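Local coordinates for carboxylesterase (Uncultured bacterium, PDB 5GMX), which hydrolyses carboxylic esters as a family VIII carboxylesterase with a beta-lactamase-like fold, and is also active toward oxyimino cephalosporins, at residues 205-216 against 250-260; 275-284 against 349-360. All coordinates share one frame; numbering follows the deposited sequence.

Contact 1: 205-216 against 250-260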
loop_
_atom_site.group_PDB
_atom_site.type_symbol
_atom_site.label_atom_id
_atom_site.label_comp_id
_atom_site.label_asym_id
_atom_site.label_seq_id
_atom_site.Cartn_x
_atom_site.Cartn_y
_atom_site.Cartn_z
ATOM N N LEU A 205 14.648 0.720 2.062
ATOM C CA LEU A 205 15.237 -0.475 2.660
ATOM C C LEU A 205 16.711 -0.264 3.028
ATOM O O LEU A 205 17.534 0.019 2.154
ATOM C CB LEU A 205 15.099 -1.662 1.704
ATOM C CG LEU A 205 15.522 -3.009 2.288
ATOM C CD1 LEU A 205 14.512 -3.468 3.336
ATOM C CD2 LEU A 205 15.684 -4.032 1.192
ATOM N N PRO A 206 17.050 -0.403 4.321
ATOM C CA PRO A 206 18.453 -0.304 4.767
ATOM C C PRO A 206 19.344 -1.336 4.070
ATOM O O PRO A 206 18.896 -2.461 3.861
ATOM C CB PRO A 206 18.373 -0.590 6.276
ATOM C CG PRO A 206 16.944 -0.300 6.654
ATOM C CD PRO A 206 16.130 -0.684 5.440
ATOM N N ALA A 207 20.581 -0.976 3.736
ATOM C CA ALA A 207 21.487 -1.916 3.060
ATOM C C ALA A 207 21.612 -3.257 3.802
ATOM O O ALA A 207 21.637 -4.325 3.180
ATOM C CB ALA A 207 22.862 -1.290 2.881
ATOM N N SER A 208 21.658 -3.196 5.127
ATOM C CA SER A 208 21.796 -4.399 5.955
ATOM C C SER A 208 20.685 -5.438 5.748
ATOM O O SER A 208 20.861 -6.614 6.080
ATOM C CB SER A 208 21.863 -4.009 7.435
ATOM O OG SER A 208 20.711 -3.293 7.848
ATOM N N GLU A 209 19.549 -5.010 5.201
ATOM C CA GLU A 209 18.415 -5.905 4.991
ATOM C C GLU A 209 18.291 -6.348 3.527
ATOM O O GLU A 209 17.482 -7.217 3.200
ATOM C CB GLU A 209 17.114 -5.230 5.446
ATOM C CG GLU A 209 17.128 -4.734 6.889
ATOM C CD GLU A 209 17.516 -5.828 7.884
ATOM O OE1 GLU A 209 17.066 -6.982 7.710
ATOM O OE2 GLU A 209 18.280 -5.537 8.837
ATOM N N ASP A 210 19.115 -5.776 2.654
ATOM C CA ASP A 210 18.911 -5.970 1.221
ATOM C C ASP A 210 19.108 -7.413 0.766
ATOM O O ASP A 210 18.547 -7.819 -0.245
ATOM C CB ASP A 210 19.827 -5.056 0.408
ATOM C CG ASP A 210 19.294 -4.821 -0.997
ATOM O OD1 ASP A 210 18.360 -4.004 -1.150
ATOM O OD2 ASP A 210 19.784 -5.471 -1.947
ATOM N N HIS A 211 19.879 -8.192 1.517
ATOM C CA HIS A 211 20.108 -9.590 1.173
ATOM C C HIS A 211 18.818 -10.411 1.255
ATOM O O HIS A 211 18.762 -11.537 0.754
ATOM C CB HIS A 211 21.180 -10.199 2.092
ATOM C CG HIS A 211 20.731 -10.387 3.511
ATOM N ND1 HIS A 211 20.801 -9.384 4.453
ATOM C CD2 HIS A 211 20.221 -11.468 4.149
ATOM C CE1 HIS A 211 20.334 -9.832 5.607
ATOM N NE2 HIS A 211 19.977 -11.093 5.450
ATOM N N ARG A 212 17.791 -9.854 1.894
ATOM C CA ARG A 212 16.544 -10.590 2.089
ATOM C C ARG A 212 15.597 -10.496 0.895
ATOM O O ARG A 212 14.597 -11.209 0.838
ATOM C CB ARG A 212 15.827 -10.091 3.345
ATOM C CG ARG A 212 16.622 -10.284 4.628
ATOM C CD ARG A 212 16.064 -9.419 5.748
ATOM N NE ARG A 212 14.633 -9.658 5.920
ATOM C CZ ARG A 212 13.838 -8.922 6.685
ATOM N NH1 ARG A 212 14.329 -7.898 7.365
ATOM N NH2 ARG A 212 12.552 -9.223 6.774
ATOM N N VAL A 213 15.893 -9.608 -0.053
ATOM C CA VAL A 213 14.957 -9.359 -1.148
ATOM C C VAL A 213 14.927 -10.499 -2.168
ATOM O O VAL A 213 15.963 -10.940 -2.664
ATOM C CB VAL A 213 15.278 -8.036 -1.879
ATOM C CG1 VAL A 213 14.276 -7.785 -2.992
ATOM C CG2 VAL A 213 15.245 -6.887 -0.901
ATOM N N ALA A 214 13.724 -10.974 -2.468
ATOM C CA ALA A 214 13.531 -11.965 -3.511
ATOM C C ALA A 214 13.565 -11.277 -4.862
ATOM O O ALA A 214 13.554 -10.055 -4.933
ATOM C CB ALA A 214 12.215 -12.694 -3.324
ATOM N N GLU A 215 13.577 -12.060 -5.932
ATOM C CA GLU A 215 13.641 -11.506 -7.281
ATOM C C GLU A 215 12.247 -11.310 -7.849
ATOM O O GLU A 215 11.442 -12.241 -7.870
ATOM C CB GLU A 215 14.461 -12.420 -8.193
ATOM C CG GLU A 215 14.530 -11.971 -9.640
ATOM C CD GLU A 215 15.130 -13.033 -10.552
ATOM O OE1 GLU A 215 15.324 -14.186 -10.094
ATOM O OE2 GLU A 215 15.424 -12.709 -11.723
HETATM N N MSE A 216 11.955 -10.097 -8.306
HETATM C CA MSE A 216 10.655 -9.830 -8.901
HETATM C C MSE A 216 10.575 -10.419 -10.311
HETATM O O MSE A 216 11.517 -10.307 -11.088
HETATM C CB MSE A 216 10.375 -8.338 -8.950
HETATM C CG MSE A 216 8.980 -8.031 -9.475
HETATM SE SE MSE A 216 7.639 -8.531 -8.141
HETATM C CE MSE A 216 8.129 -7.191 -6.873
ATOM N N ALA A 250 8.651 -4.396 -13.790
ATOM C CA ALA A 250 9.078 -5.393 -12.816
ATOM C C ALA A 250 10.569 -5.245 -12.566
ATOM O O ALA A 250 11.051 -5.417 -11.449
ATOM C CB ALA A 250 8.759 -6.792 -13.302
ATOM N N HIS A 251 11.288 -4.907 -13.626
ATOM C CA HIS A 251 12.736 -4.829 -13.600
ATOM C C HIS A 251 13.262 -3.855 -12.547
ATOM O O HIS A 251 14.261 -4.138 -11.890
ATOM C CB HIS A 251 13.251 -4.423 -14.983
ATOM C CG HIS A 251 14.743 -4.416 -15.095
ATOM N ND1 HIS A 251 15.507 -5.553 -14.935
ATOM C CD2 HIS A 251 15.612 -3.411 -15.351
ATOM C CE1 HIS A 251 16.784 -5.247 -15.089
ATOM N NE2 HIS A 251 16.875 -3.953 -15.341
ATOM N N ILE A 252 12.589 -2.715 -12.384
ATOM C CA ILE A 252 13.100 -1.659 -11.509
ATOM C C ILE A 252 13.086 -2.099 -10.038
ATOM O O ILE A 252 13.917 -1.663 -9.249
ATOM C CB ILE A 252 12.305 -0.339 -11.680
ATOM C CG1 ILE A 252 13.086 0.841 -11.092
ATOM C CG2 ILE A 252 10.907 -0.445 -11.078
ATOM C CD1 ILE A 252 14.417 1.099 -11.763
ATOM N N ALA A 253 12.167 -2.992 -9.685
ATOM C CA ALA A 253 12.128 -3.562 -8.342
ATOM C C ALA A 253 13.433 -4.296 -8.006
ATOM O O ALA A 253 13.824 -4.373 -6.842
ATOM C CB ALA A 253 10.944 -4.506 -8.207
ATOM N N ASN A 254 14.102 -4.822 -9.031
ATOM C CA ASN A 254 15.339 -5.577 -8.849
ATOM C C ASN A 254 16.574 -4.677 -8.813
ATOM O O ASN A 254 17.707 -5.157 -8.786
ATOM C CB ASN A 254 15.482 -6.620 -9.959
ATOM C CG ASN A 254 14.333 -7.628 -9.973
ATOM O OD1 ASN A 254 13.815 -8.024 -8.924
ATOM N ND2 ASN A 254 13.928 -8.037 -11.165
ATOM N N ASP A 255 16.344 -3.370 -8.799
ATOM C CA ASP A 255 17.421 -2.393 -8.742
ATOM C C ASP A 255 17.560 -1.866 -7.324
ATOM O O ASP A 255 16.574 -1.473 -6.705
ATOM C CB ASP A 255 17.156 -1.267 -9.748
ATOM C CG ASP A 255 18.192 -0.156 -9.689
ATOM O OD1 ASP A 255 19.199 -0.219 -10.426
ATOM O OD2 ASP A 255 17.996 0.789 -8.898
ATOM N N ARG A 256 18.784 -1.901 -6.802
ATOM C CA ARG A 256 19.045 -1.529 -5.414
ATOM C C ARG A 256 18.704 -0.071 -5.135
ATOM O O ARG A 256 18.199 0.245 -4.062
ATOM C CB ARG A 256 20.512 -1.817 -5.041
ATOM C CG ARG A 256 20.988 -1.178 -3.731
ATOM C CD ARG A 256 20.244 -1.693 -2.485
ATOM N NE ARG A 256 20.494 -0.834 -1.325
ATOM C CZ ARG A 256 19.729 -0.785 -0.235
ATOM N NH1 ARG A 256 18.643 -1.545 -0.135
ATOM N NH2 ARG A 256 20.037 0.045 0.752
ATOM N N ALA A 257 18.973 0.816 -6.092
ATOM C CA ALA A 257 18.708 2.241 -5.889
ATOM C C ALA A 257 17.216 2.484 -5.669
ATOM O O ALA A 257 16.823 3.325 -4.861
ATOM C CB ALA A 257 19.220 3.064 -7.075
ATOM N N TRP A 258 16.393 1.725 -6.379
ATOM C CA TRP A 258 14.945 1.802 -6.208
ATOM C C TRP A 258 14.558 1.391 -4.783
ATOM O O TRP A 258 13.883 2.137 -4.072
ATOM C CB TRP A 258 14.255 0.920 -7.255
ATOM C CG TRP A 258 12.786 0.657 -7.037
ATOM C CD1 TRP A 258 12.235 -0.421 -6.403
ATOM C CD2 TRP A 258 11.684 1.459 -7.496
ATOM N NE1 TRP A 258 10.863 -0.332 -6.422
ATOM C CE2 TRP A 258 10.499 0.811 -7.089
ATOM C CE3 TRP A 258 11.585 2.665 -8.200
ATOM C CZ2 TRP A 258 9.233 1.328 -7.359
ATOM C CZ3 TRP A 258 10.325 3.178 -8.470
ATOM C CH2 TRP A 258 9.166 2.505 -8.054
ATOM N N ARG A 259 15.030 0.229 -4.351
ATOM C CA ARG A 259 14.722 -0.263 -3.011
ATOM C C ARG A 259 15.247 0.657 -1.899
ATOM O O ARG A 259 14.631 0.774 -0.845
ATOM C CB ARG A 259 15.291 -1.671 -2.829
ATOM C CG ARG A 259 14.733 -2.662 -3.826
ATOM C CD ARG A 259 15.100 -4.093 -3.474
ATOM N NE ARG A 259 16.537 -4.319 -3.488
ATOM C CZ ARG A 259 17.213 -4.712 -4.559
ATOM N NH1 ARG A 259 16.575 -4.912 -5.705
ATOM N NH2 ARG A 259 18.525 -4.893 -4.491
ATOM N N ALA A 260 16.376 1.313 -2.137
ATOM C CA ALA A 260 17.003 2.148 -1.116
ATOM C C ALA A 260 16.258 3.469 -0.937
ATOM O O ALA A 260 16.292 4.068 0.138
ATOM C CB ALA A 260 18.478 2.414 -1.466
HETATM O O HOH W 1 17.578 3.244 2.655
#

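Contact 2: 275-284 against 349-360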
loop_
_atom_site.group_PDB
_atom_site.type_symbol
_atom_site.label_atom_id
_atom_site.label_comp_id
_atom_site.label_asym_id
_atom_site.label_seq_id
_atom_site.Cartn_x
_atom_site.Cartn_y
_atom_site.Cartn_z
ATOM N N ILE A 275 2.386 -6.948 6.272
ATOM C CA ILE A 275 1.130 -6.387 5.784
ATOM C C ILE A 275 -0.029 -6.785 6.687
ATOM O O ILE A 275 -0.843 -5.943 7.091
ATOM C CB ILE A 275 0.839 -6.847 4.345
ATOM C CG1 ILE A 275 1.950 -6.388 3.403
ATOM C CG2 ILE A 275 -0.509 -6.332 3.873
ATOM C CD1 ILE A 275 1.868 -7.026 2.018
ATOM N N ALA A 276 -0.090 -8.076 7.006
ATOM C CA ALA A 276 -1.171 -8.600 7.823
ATOM C C ALA A 276 -1.118 -8.052 9.239
ATOM O O ALA A 276 -2.145 -7.948 9.893
ATOM C CB ALA A 276 -1.125 -10.119 7.861
ATOM N N LYS A 277 0.078 -7.750 9.732
ATOM C CA LYS A 277 0.186 -7.163 11.060
ATOM C C LYS A 277 -0.383 -5.752 11.078
ATOM O O LYS A 277 -1.137 -5.404 11.992
ATOM C CB LYS A 277 1.638 -7.146 11.543
ATOM C CG LYS A 277 2.094 -8.488 12.108
ATOM C CD LYS A 277 3.532 -8.445 12.597
ATOM C CE LYS A 277 3.952 -9.845 13.087
ATOM N NZ LYS A 277 5.298 -9.828 13.720
ATOM N N VAL A 278 -0.028 -4.939 10.080
ATOM C CA VAL A 278 -0.573 -3.576 10.056
ATOM C C VAL A 278 -2.102 -3.595 9.892
ATOM O O VAL A 278 -2.842 -2.953 10.667
ATOM C CB VAL A 278 0.065 -2.722 8.948
ATOM C CG1 VAL A 278 -0.538 -1.317 8.942
ATOM C CG2 VAL A 278 1.570 -2.647 9.157
ATOM N N TYR A 279 -2.587 -4.334 8.899
ATOM C CA TYR A 279 -4.033 -4.369 8.703
ATOM C C TYR A 279 -4.747 -5.096 9.842
ATOM O O TYR A 279 -5.908 -4.833 10.110
ATOM C CB TYR A 279 -4.385 -5.008 7.365
ATOM C CG TYR A 279 -4.259 -4.031 6.228
ATOM C CD1 TYR A 279 -5.152 -2.978 6.105
ATOM C CD2 TYR A 279 -3.236 -4.143 5.292
ATOM C CE1 TYR A 279 -5.052 -2.059 5.063
ATOM C CE2 TYR A 279 -3.121 -3.234 4.247
ATOM C CZ TYR A 279 -4.037 -2.191 4.141
ATOM O OH TYR A 279 -3.932 -1.283 3.119
ATOM N N GLY A 280 -4.030 -5.988 10.517
ATOM C CA GLY A 280 -4.528 -6.688 11.684
ATOM C C GLY A 280 -4.774 -5.709 12.815
ATOM O O GLY A 280 -5.832 -5.754 13.448
ATOM N N ALA A 281 -3.822 -4.806 13.052
ATOM C CA ALA A 281 -4.039 -3.723 14.020
ATOM C C ALA A 281 -5.238 -2.871 13.620
ATOM O O ALA A 281 -6.075 -2.532 14.464
ATOM C CB ALA A 281 -2.799 -2.842 14.152
ATOM N N LEU A 282 -5.320 -2.514 12.338
ATOM C CA LEU A 282 -6.428 -1.667 11.884
ATOM C C LEU A 282 -7.805 -2.330 11.978
ATOM O O LEU A 282 -8.808 -1.663 12.195
ATOM C CB LEU A 282 -6.198 -1.190 10.448
ATOM C CG LEU A 282 -4.941 -0.326 10.276
ATOM C CD1 LEU A 282 -4.807 0.171 8.835
ATOM C CD2 LEU A 282 -4.898 0.827 11.285
ATOM N N ALA A 283 -7.853 -3.633 11.757
ATOM C CA ALA A 283 -9.099 -4.371 11.809
ATOM C C ALA A 283 -9.546 -4.599 13.245
ATOM O O ALA A 283 -10.725 -4.858 13.506
ATOM C CB ALA A 283 -8.948 -5.689 11.087
ATOM N N ASN A 284 -8.605 -4.501 14.176
ATOM C CA ASN A 284 -8.900 -4.776 15.580
ATOM C C ASN A 284 -9.062 -3.498 16.406
ATOM O O ASN A 284 -8.776 -3.475 17.607
ATOM C CB ASN A 284 -7.808 -5.661 16.182
ATOM C CG ASN A 284 -8.207 -6.245 17.520
ATOM O OD1 ASN A 284 -9.333 -6.709 17.688
ATOM N ND2 ASN A 284 -7.287 -6.222 18.483
ATOM N N GLY A 349 -3.290 -6.007 0.699
ATOM C CA GLY A 349 -3.590 -6.120 2.108
ATOM C C GLY A 349 -4.938 -5.493 2.360
ATOM O O GLY A 349 -5.308 -4.538 1.655
ATOM N N PHE A 350 -5.689 -6.027 3.322
ATOM C CA PHE A 350 -6.920 -5.343 3.726
ATOM C C PHE A 350 -7.368 -5.654 5.151
ATOM O O PHE A 350 -6.912 -6.610 5.790
ATOM C CB PHE A 350 -8.069 -5.647 2.742
ATOM C CG PHE A 350 -8.608 -7.039 2.841
ATOM C CD1 PHE A 350 -9.660 -7.328 3.704
ATOM C CD2 PHE A 350 -8.064 -8.059 2.075
ATOM C CE1 PHE A 350 -10.164 -8.619 3.803
ATOM C CE2 PHE A 350 -8.556 -9.360 2.170
ATOM C CZ PHE A 350 -9.609 -9.636 3.037
ATOM N N ALA A 351 -8.256 -4.801 5.642
ATOM C CA ALA A 351 -8.829 -4.905 6.969
ATOM C C ALA A 351 -10.353 -4.967 6.910
ATOM O O ALA A 351 -10.992 -4.275 6.107
ATOM C CB ALA A 351 -8.385 -3.735 7.824
ATOM N N ASP A 352 -10.905 -5.782 7.804
ATOM C CA ASP A 352 -12.340 -6.005 7.984
ATOM C C ASP A 352 -12.639 -5.816 9.467
ATOM O O ASP A 352 -12.355 -6.705 10.267
ATOM C CB ASP A 352 -12.721 -7.422 7.507
ATOM C CG ASP A 352 -14.185 -7.812 7.821
ATOM O OD1 ASP A 352 -14.887 -7.103 8.575
ATOM O OD2 ASP A 352 -14.634 -8.874 7.323
ATOM N N THR A 353 -13.189 -4.663 9.844
ATOM C CA THR A 353 -13.394 -4.370 11.262
ATOM C C THR A 353 -14.529 -5.193 11.884
ATOM O O THR A 353 -14.589 -5.337 13.108
ATOM C CB THR A 353 -13.694 -2.875 11.514
ATOM O OG1 THR A 353 -14.962 -2.538 10.944
ATOM C CG2 THR A 353 -12.617 -2.000 10.916
ATOM N N LYS A 354 -15.447 -5.692 11.063
ATOM C CA LYS A 354 -16.534 -6.531 11.579
ATOM C C LYS A 354 -16.001 -7.868 12.096
ATOM O O LYS A 354 -16.238 -8.235 13.247
ATOM C CB LYS A 354 -17.609 -6.759 10.513
ATOM C CG LYS A 354 -18.354 -5.489 10.103
ATOM C CD LYS A 354 -19.576 -5.809 9.245
ATOM C CE LYS A 354 -20.416 -4.561 8.938
ATOM N NZ LYS A 354 -19.814 -3.667 7.890
ATOM N N ALA A 355 -15.254 -8.576 11.257
ATOM C CA ALA A 355 -14.655 -9.848 11.656
ATOM C C ALA A 355 -13.353 -9.642 12.430
ATOM O O ALA A 355 -12.740 -10.605 12.890
ATOM C CB ALA A 355 -14.406 -10.722 10.430
ATOM N N ARG A 356 -12.943 -8.385 12.579
ATOM C CA ARG A 356 -11.657 -8.051 13.191
ATOM C C ARG A 356 -10.515 -8.812 12.503
ATOM O O ARG A 356 -9.608 -9.340 13.146
ATOM C CB ARG A 356 -11.696 -8.314 14.699
ATOM C CG ARG A 356 -12.613 -7.324 15.431
ATOM C CD ARG A 356 -12.944 -7.758 16.842
ATOM N NE ARG A 356 -11.774 -7.734 17.714
ATOM C CZ ARG A 356 -11.699 -8.352 18.894
ATOM N NH1 ARG A 356 -12.729 -9.062 19.348
ATOM N NH2 ARG A 356 -10.587 -8.265 19.622
ATOM N N LEU A 357 -10.571 -8.832 11.176
ATOM C CA LEU A 357 -9.665 -9.629 10.360
ATOM C C LEU A 357 -8.750 -8.734 9.530
ATOM O O LEU A 357 -9.215 -7.810 8.879
ATOM C CB LEU A 357 -10.474 -10.555 9.445
ATOM C CG LEU A 357 -9.811 -11.454 8.395
ATOM C CD1 LEU A 357 -10.675 -12.689 8.153
ATOM C CD2 LEU A 357 -9.592 -10.720 7.066
ATOM N N GLY A 358 -7.452 -9.005 9.552
ATOM C CA GLY A 358 -6.527 -8.317 8.672
ATOM C C GLY A 358 -5.811 -9.352 7.831
ATOM O O GLY A 358 -5.508 -10.438 8.310
HETATM N N MSE A 359 -5.527 -9.029 6.580
HETATM C CA MSE A 359 -4.924 -10.019 5.699
HETATM C C MSE A 359 -3.845 -9.408 4.827
HETATM O O MSE A 359 -4.000 -8.280 4.332
HETATM C CB MSE A 359 -5.993 -10.676 4.819
HETATM C CG MSE A 359 -5.430 -11.777 3.924
HETATM SE SE MSE A 359 -6.756 -12.640 2.740
HETATM C CE MSE A 359 -8.140 -13.013 4.067
ATOM N N GLY A 360 -2.761 -10.157 4.627
ATOM C CA GLY A 360 -1.662 -9.688 3.802
ATOM C C GLY A 360 -1.120 -10.746 2.856
ATOM O O GLY A 360 -1.019 -11.916 3.216
HETATM O O HOH W 2 -6.781 -8.527 13.774
HETATM O O HOH W 3 -12.608 -3.515 15.140
#

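Contact 1: 205-216 against 250-260
Asp210 swings its carboxylate away from its own backbone N (chi1 -158°) to face two arginines of helix 256-260, and the bend of Arg259 at chi3 (-62°) lays that guanidinium side-on to it. Arg259 spends one nitrogen on each oxygen: NE meets Asp210 OD1 at 3.0 Å, nearly straight, and NH2 takes the syn lone pair of Asp210 OD2 at 2.9 Å. Arg256 NH1 completes the salt-bridge network, reaching Asp210 OD1 at 2.7 Å from the opposite face of the carboxylate to Arg259 NE. Two cations on one carboxylate probably keep it ionised. The same Arg256 grips Leu205 O end-on with NH1 and NH2, the latter at 2.9 Å, while Leu205 N donates to Arg259 O. Arg259 is fixed further by NH1, bonded to Ala253 O, and by Val213, which lies over one guanidinium face and packs both methyls on CD. At the far end, the Asn254 amide pairs with the backbone of Met216: OD1 accepts from Met216 N at 2.9 Å, and ND2 gives a weak bond to Met216 O. Next to this pair, selenomethionine Met216 sets CB against Ala253 CB at 3.9 Å. The loop after strand 201-202 is thus joined to helices 250-253 and 256-260, with strand 67-68 touching Met216 and Ala253, and Gln269 of strand 269-270 touching Leu205, Val213 and Arg259.

Contact 2: 275-284 against 349-360
Ala283, in the last turn of helix 272-283, drives its methyl into the backbone of the strand pair, with CB 3.1 Å from Leu357 O and 3.8 Å from Ala351 CB. One turn back, Tyr279 lies along strand 349-352: a face of its ring rests on the peptide between Gly349 and Phe350, Gly349 C lying over it near the rim, and CD1 touches Ala351 CB at 3.7 Å. Ile275 meets that ring at its edge with CG2, the branch anti to the backbone N (chi1 of CG1 -61°), and the same methyl sits 3.5 Å from Gly360 CA. Glycines let the backbones come this close. Gly280 and Gly358 face each other with CA atoms 4.0 Å apart, and Gly349, Gly358 and Gly360 lie directly against Ile275, Ala276, Tyr279 and Gly280, adding no side chain between helix and strands. The axis of segment 275-283 passes 5.9 Å from that of strand 357-360 and runs nearly antiparallel to it (160°). This is a helix packed along one face of the antiparallel sheet of the beta-lactamase-like fold, over a hairpin whose turn carries a G1 beta bulge at Arg356 and Leu357 opposite Asp352. At that turn Arg356 closes over the helix end, NE and NH2 both donating to Asn284 OD1, at 2.6 and 2.8 Å, with the amide and guanidinium nearly coplanar (10°). Thr353 CA and Arg356 CA also point hydrogens at Ala283 O, and a water joins Gly280 O to Arg356 O. Further out, Asn284 ND2 is held by Thr287 O, and Asp352 OD1 accepts from Ala355 N in an Asx motif while OD2 is hydrogen-bonded to Tyr384 OH. Helix 374-385 covers the other face of the sheet through Phe350, Leu357 and Met359.

How the contacts relate
The two contacts follow one another along the chain, contact 1 closing before helix 272-283 opens contact 2. Their centres lie 26 Å apart and their nearest atoms about 10 Å, so they do not touch. Contact 2 belongs to the antiparallel sheet, on the strands 348-352 and 357-363 at its middle, whereas contact 1 joins a loop to two short helices apart from that sheet. Short strand 269-270, which touches contact 1, is followed closely by helix 272-283. Neither contact touches the bound phenylmethanesulfonic acid: the side chain of Met216 in contact 1 is about 9 Å from it and that of Ile275 in contact 2 about 12 Å.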